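Local coordinates for protein bifunctional enzyme IspD/IspF (Campylobacter jejuni, PDB 1W55) that catalyses both the cytidylyl transfer from CTP to 2-C-methyl-D-erythritol 4-phosphate and, two pathway steps later, the cyclisation that forms 2-C-methyl-D-erythritol 2,4-cyclodiphosphate with release of CMP, at residues 288-291 against 292-295. Sequence-based numbering, arbitrary orientation.
Sequences QAYD and KVRE
Y290 and R294 meet one turn apart on the last two turns of the alpha-helix 282-295, in the cyclodiphosphate synthase (IspF) part of the chain. Four successive backbone hydrogen bonds, each from N-H of residue i+4 to C=O of residue i, build these turns. R294 N to Y290 O is 2.9 Å. E295 N to D291 O is 3.0 Å. K292 N to Q288 O, at 3.2 Å, and V293 N to A289 O, at 3.3 Å, are longer.

The main side-chain contact is a CH-pi one. CD of R294 lies over one face of the Y290 ring, 3.9 Å from its centroid and displaced toward the rim, with CE2 of Y290 its nearest ring atom at 3.6 Å. Y290 holds CG anti to its own N (chi1 -172°), which carries the ring down the helix toward R294; beyond CD the arginine chain bends at chi3 (78°). The guanidinium plane is tilted 23° from that of the ring, but it is CD, not the guanidinium, that makes the contact over the face. The phenol oxygen accepts a hydrogen bond from the backbone N of L300 on strand 298-308, so the ring is fixed at its far end too.

V293 adds an apolar touch, its CB 4.2 Å from CD1 of Y290, the two side chains crossing at about a right angle. Both also pack on I257 of helix 248-260, where A289 sits against T254 and L258; this flank thus joins the helix to its neighbour in the buried interior.

On the more polar flank, NE2 of Q288 hydrogen-bonds to OE2 of E284, one turn back. OD1 of D291 lies at the guanidinium edge of R294, near its plane, 4.0 Å from NH1 of R294, beyond a salt bridge.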
ATOM      1  N   GLN A 288      27.447  32.620  -2.992  1.00 36.98           N
ATOM      2  CA  GLN A 288      26.584  33.090  -4.073  1.00 38.26           C
ATOM      3  C   GLN A 288      26.485  32.083  -5.216  1.00 37.00           C
ATOM      4  O   GLN A 288      25.439  31.972  -5.857  1.00 37.04           O
ATOM      5  CB  GLN A 288      27.068  34.448  -4.594  1.00 37.65           C
ATOM      6  CG  GLN A 288      26.715  35.614  -3.677  1.00 44.54           C
ATOM      7  CD  GLN A 288      27.214  36.945  -4.215  1.00 51.22           C
ATOM      8  OE1 GLN A 288      27.037  37.251  -5.394  1.00 57.50           O
ATOM      9  NE2 GLN A 288      27.847  37.730  -3.357  1.00 53.56           N
ATOM     10  N   ALA A 289      27.578  31.365  -5.480  1.00 35.83           N
ATOM     11  CA  ALA A 289      27.566  30.304  -6.486  1.00 34.28           C
ATOM     12  C   ALA A 289      26.624  29.155  -6.065  1.00 33.49           C
ATOM     13  O   ALA A 289      25.861  28.641  -6.876  1.00 34.40           O
ATOM     14  CB  ALA A 289      28.971  29.787  -6.720  1.00 33.41           C
ATOM     15  N   TYR A 290      26.689  28.760  -4.794  1.00 33.60           N
ATOM     16  CA  TYR A 290      25.772  27.762  -4.250  1.00 34.55           C
ATOM     17  C   TYR A 290      24.310  28.234  -4.283  1.00 36.17           C
ATOM     18  O   TYR A 290      23.404  27.427  -4.530  1.00 37.38           O
ATOM     19  CB  TYR A 290      26.180  27.346  -2.831  1.00 33.56           C
ATOM     20  CG  TYR A 290      25.388  26.168  -2.294  1.00 33.88           C
ATOM     21  CD1 TYR A 290      25.098  25.062  -3.109  1.00 28.84           C
ATOM     22  CD2 TYR A 290      24.913  26.165  -0.982  1.00 31.20           C
ATOM     23  CE1 TYR A 290      24.352  23.994  -2.630  1.00 28.71           C
ATOM     24  CE2 TYR A 290      24.176  25.087  -0.484  1.00 30.37           C
ATOM     25  CZ  TYR A 290      23.902  24.007  -1.318  1.00 32.24           C
ATOM     26  OH  TYR A 290      23.175  22.943  -0.845  1.00 31.61           O
ATOM     27  N   ASP A 291      24.080  29.528  -4.044  1.00 35.87           N
ATOM     28  CA  ASP A 291      22.741  30.106  -4.211  1.00 36.71           C
ATOM     29  C   ASP A 291      22.204  29.862  -5.620  1.00 35.90           C
ATOM     30  O   ASP A 291      21.033  29.525  -5.782  1.00 37.20           O
ATOM     31  CB  ASP A 291      22.732  31.616  -3.938  1.00 36.33           C
ATOM     32  CG  ASP A 291      22.752  31.957  -2.451  1.00 44.02           C
ATOM     33  OD1 ASP A 291      22.445  31.071  -1.611  1.00 45.71           O
ATOM     34  OD2 ASP A 291      23.064  33.108  -2.041  1.00 47.48           O
ATOM     35  N   LYS A 292      23.046  30.053  -6.635  1.00 35.44           N
ATOM     36  CA  LYS A 292      22.644  29.777  -8.020  1.00 37.96           C
ATOM     37  C   LYS A 292      22.207  28.325  -8.218  1.00 36.13           C
ATOM     38  O   LYS A 292      21.239  28.051  -8.921  1.00 37.30           O
ATOM     39  CB  LYS A 292      23.770  30.107  -9.008  1.00 38.79           C
ATOM     40  CG  LYS A 292      24.099  31.580  -9.113  1.00 45.58           C
ATOM     41  CD  LYS A 292      22.961  32.379  -9.755  1.00 57.61           C
ATOM     42  CE  LYS A 292      23.059  33.858  -9.365  1.00 64.87           C
ATOM     43  NZ  LYS A 292      22.499  34.786 -10.394  1.00 66.27           N
ATOM     44  N   VAL A 293      22.925  27.414  -7.569  1.00 35.34           N
ATOM     45  CA  VAL A 293      22.696  25.978  -7.677  1.00 34.18           C
ATOM     46  C   VAL A 293      21.396  25.604  -6.970  1.00 34.28           C
ATOM     47  O   VAL A 293      20.640  24.754  -7.440  1.00 34.90           O
ATOM     48  CB  VAL A 293      23.911  25.206  -7.093  1.00 33.58           C
ATOM     49  CG1 VAL A 293      23.587  23.762  -6.829  1.00 28.62           C
ATOM     50  CG2 VAL A 293      25.125  25.353  -8.016  1.00 31.52           C
ATOM     51  N   ARG A 294      21.132  26.251  -5.846  1.00 34.16           N
ATOM     52  CA  ARG A 294      19.890  26.022  -5.116  1.00 34.55           C
ATOM     53  C   ARG A 294      18.660  26.549  -5.872  1.00 35.50           C
ATOM     54  O   ARG A 294      17.576  25.980  -5.767  1.00 35.58           O
ATOM     55  CB  ARG A 294      19.978  26.654  -3.737  1.00 35.18           C
ATOM     56  CG  ARG A 294      20.956  25.977  -2.805  1.00 37.31           C
ATOM     57  CD  ARG A 294      21.135  26.716  -1.494  1.00 42.38           C
ATOM     58  NE  ARG A 294      20.028  26.467  -0.574  1.00 50.37           N
ATOM     59  CZ  ARG A 294      19.633  27.304   0.386  1.00 54.82           C
ATOM     60  NH1 ARG A 294      20.240  28.476   0.571  1.00 54.94           N
ATOM     61  NH2 ARG A 294      18.618  26.965   1.165  1.00 51.91           N
ATOM     62  N   GLU A 295      18.837  27.635  -6.627  1.00 35.60           N
ATOM     63  CA  GLU A 295      17.757  28.228  -7.426  1.00 37.48           C
ATOM     64  C   GLU A 295      17.213  27.246  -8.461  1.00 36.40           C
ATOM     65  O   GLU A 295      16.014  27.215  -8.714  1.00 36.72           O
ATOM     66  CB  GLU A 295      18.230  29.507  -8.128  1.00 37.07           C
ATOM     67  CG  GLU A 295      18.210  30.736  -7.227  1.00 44.09           C
ATOM     68  CD  GLU A 295      18.871  31.958  -7.853  1.00 52.67           C
ATOM     69  OE1 GLU A 295      19.229  31.918  -9.062  1.00 52.83           O
ATOM     70  OE2 GLU A 295      19.028  32.967  -7.129  1.00 55.85           O
TER